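Local coordinates for protein phosphatase Slingshot homolog 2 (Homo sapiens, PDB 2NT2), which removes phosphate from cofilin, activating this actin-depolymerising factor, through a catalytic domain of the protein-tyrosine phosphatase family, at residues A[99-104]-A[133-138]. The protein carries 1 engineered substitution. Numbering follows the deposited sequence.
Sequences VIAYAM and RQLEEY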
loop_
_atom_site.group_PDB
_atom_site.type_symbol
_atom_site.label_atom_id
_atom_site.label_comp_id
_atom_site.label_asym_id
_atom_site.label_seq_id
_atom_site.Cartn_x
_atom_site.Cartn_y
_atom_site.Cartn_z
ATOM N N VAL A 99 1.128 -1.580 -2.872
ATOM C CA VAL A 99 -0.105 -1.505 -3.653
ATOM C C VAL A 99 0.050 -2.220 -4.989
ATOM O O VAL A 99 -0.847 -2.926 -5.448
ATOM C CB VAL A 99 -0.541 -0.050 -3.895
ATOM C CG1 VAL A 99 -1.605 -0.002 -4.977
ATOM C CG2 VAL A 99 -1.054 0.590 -2.615
ATOM N N ILE A 100 1.213 -2.068 -5.628
ATOM C CA ILE A 100 1.413 -2.723 -6.918
ATOM C C ILE A 100 1.357 -4.242 -6.764
ATOM O O ILE A 100 0.742 -4.927 -7.577
ATOM C CB ILE A 100 2.737 -2.311 -7.581
ATOM C CG1 ILE A 100 2.771 -0.877 -8.099
ATOM C CG2 ILE A 100 3.076 -3.286 -8.702
ATOM C CD1 ILE A 100 4.075 -0.142 -7.883
ATOM N N ALA A 101 2.006 -4.757 -5.728
ATOM C CA ALA A 101 2.037 -6.174 -5.420
ATOM C C ALA A 101 0.641 -6.715 -5.151
ATOM O O ALA A 101 0.295 -7.803 -5.602
ATOM C CB ALA A 101 2.927 -6.447 -4.214
ATOM N N TYR A 102 -0.163 -5.973 -4.389
ATOM C CA TYR A 102 -1.513 -6.457 -4.098
ATOM C C TYR A 102 -2.314 -6.644 -5.389
ATOM O O TYR A 102 -2.999 -7.651 -5.558
ATOM C CB TYR A 102 -2.240 -5.499 -3.160
ATOM C CG TYR A 102 -3.708 -5.826 -2.984
ATOM C CD1 TYR A 102 -4.108 -6.879 -2.171
ATOM C CD2 TYR A 102 -4.691 -5.087 -3.627
ATOM C CE1 TYR A 102 -5.443 -7.190 -2.003
ATOM C CE2 TYR A 102 -6.031 -5.390 -3.465
ATOM C CZ TYR A 102 -6.402 -6.441 -2.651
ATOM O OH TYR A 102 -7.738 -6.737 -2.491
ATOM N N ALA A 103 -2.221 -5.681 -6.294
ATOM C CA ALA A 103 -2.921 -5.728 -7.573
ATOM C C ALA A 103 -2.476 -6.910 -8.423
ATOM O O ALA A 103 -3.296 -7.594 -9.047
ATOM C CB ALA A 103 -2.737 -4.422 -8.328
ATOM N N MET A 104 -1.175 -7.187 -8.444
ATOM C CA MET A 104 -0.659 -8.370 -9.135
ATOM C C MET A 104 -1.314 -9.633 -8.580
ATOM O O MET A 104 -1.869 -10.456 -9.300
ATOM C CB MET A 104 0.852 -8.482 -8.948
ATOM C CG MET A 104 1.690 -7.528 -9.772
ATOM S SD MET A 104 3.405 -7.428 -9.221
ATOM C CE MET A 104 4.004 -9.062 -9.617
ATOM N N ARG A 133 13.227 -4.595 -7.829
ATOM C CA ARG A 133 13.748 -5.949 -8.006
ATOM C C ARG A 133 12.803 -6.969 -7.379
ATOM O O ARG A 133 12.557 -8.039 -7.933
ATOM C CB ARG A 133 15.140 -6.058 -7.388
ATOM C CG ARG A 133 16.049 -7.073 -8.065
ATOM C CD ARG A 133 16.427 -8.196 -7.112
ATOM N NE ARG A 133 17.864 -8.342 -6.938
ATOM C CZ ARG A 133 18.639 -9.228 -7.552
ATOM N NH1 ARG A 133 18.112 -10.085 -8.417
ATOM N NH2 ARG A 133 19.944 -9.252 -7.305
ATOM N N GLN A 134 12.278 -6.619 -6.207
ATOM C CA GLN A 134 11.451 -7.550 -5.448
ATOM C C GLN A 134 10.090 -7.783 -6.080
ATOM O O GLN A 134 9.553 -8.888 -6.006
ATOM C CB GLN A 134 11.284 -7.047 -4.009
ATOM C CG GLN A 134 12.504 -7.310 -3.144
ATOM C CD GLN A 134 12.615 -6.355 -1.973
ATOM O OE1 GLN A 134 11.739 -6.300 -1.107
ATOM N NE2 GLN A 134 13.706 -5.607 -1.948
ATOM N N LEU A 135 9.532 -6.758 -6.706
ATOM C CA LEU A 135 8.258 -6.888 -7.408
ATOM C C LEU A 135 8.392 -7.819 -8.609
ATOM O O LEU A 135 7.495 -8.615 -8.874
ATOM C CB LEU A 135 7.734 -5.516 -7.842
ATOM C CG LEU A 135 7.138 -4.648 -6.727
ATOM C CD1 LEU A 135 7.050 -3.196 -7.179
ATOM C CD2 LEU A 135 5.778 -5.158 -6.290
ATOM N N GLU A 136 9.524 -7.720 -9.300
ATOM C CA GLU A 136 9.896 -8.648 -10.356
ATOM C C GLU A 136 9.997 -10.070 -9.807
ATOM O O GLU A 136 9.554 -11.027 -10.434
ATOM C CB GLU A 136 11.245 -8.281 -10.966
ATOM C CG GLU A 136 11.243 -7.138 -11.956
ATOM C CD GLU A 136 12.661 -6.694 -12.296
ATOM O OE1 GLU A 136 13.598 -7.502 -12.097
ATOM O OE2 GLU A 136 12.812 -5.535 -12.745
ATOM N N GLU A 137 10.603 -10.198 -8.623
ATOM C CA GLU A 137 10.626 -11.513 -7.985
ATOM C C GLU A 137 9.193 -11.986 -7.723
ATOM O O GLU A 137 8.831 -13.095 -8.109
ATOM C CB GLU A 137 11.428 -11.497 -6.682
ATOM C CG GLU A 137 11.628 -12.877 -6.080
ATOM C CD GLU A 137 12.680 -12.946 -4.998
ATOM O OE1 GLU A 137 12.819 -14.042 -4.403
ATOM O OE2 GLU A 137 13.359 -11.927 -4.744
ATOM N N TYR A 138 8.420 -11.125 -7.076
ATOM C CA TYR A 138 7.052 -11.428 -6.666
ATOM C C TYR A 138 6.271 -12.002 -7.842
ATOM O O TYR A 138 5.612 -13.035 -7.732
ATOM C CB TYR A 138 6.376 -10.171 -6.136
ATOM C CG TYR A 138 5.072 -10.365 -5.410
ATOM C CD1 TYR A 138 4.962 -11.292 -4.387
ATOM C CD2 TYR A 138 3.945 -9.621 -5.741
ATOM C CE1 TYR A 138 3.776 -11.486 -3.708
ATOM C CE2 TYR A 138 2.749 -9.804 -5.067
ATOM C CZ TYR A 138 2.671 -10.736 -4.053
ATOM O OH TYR A 138 1.492 -10.930 -3.371
#
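Tyr138 reaches from helix 129-143 to the backbone of helix 94-107, where its CE2 lies 3.2 Å from Ala101 O. The oxygen sits at the ring edge and in its plane, so the carbonyl meets the slightly positive rim of C-H bonds. With CG anti to the backbone N (chi1 -168°), the ring extends toward the neighbouring helix. Ala101 suits the place because its short methyl lets the ring come close, CB lying 3.5 Å from Tyr138 CE2. The same methyl meets Leu135 CD2 at 3.8 Å, and so packs against residues one helical turn apart. Ile100 CG2 meets the same leucine methyl, 4.1 Å from Leu135 CD2, at roughly a right angle to Ala101 CB; the two branched side chains also cross nearly at right angles. Met104, unbranched and flexible, bends at chi3 (67°) to bring CE within 3.6 Å of Leu135 O, while its sulfur stands at the edge of the Tyr138 ring, 5.5 Å from the centroid, in a Met-aromatic contact. Were Tyr138 an alanine, the carbonyl of Ala101 would probably lose its aromatic C-H neighbour, a gap would open beside the Ala101 methyl, and the end of Met104 would be freer to turn. Farther out, Trp67 meets the Tyr138 ring edge-to-face and also touches Ala101 and Leu135, whereas Ile100 packs on Leu111, Tyr115 and Val118 of helix 111-121. The two segments run nearly parallel, their axes 10.5 Å apart and 11° from alignment, joined by buried, mainly apolar packing within the helical part of the dual-specificity phosphatase fold, as the helix after the active-site loop packs against the C-terminal helix.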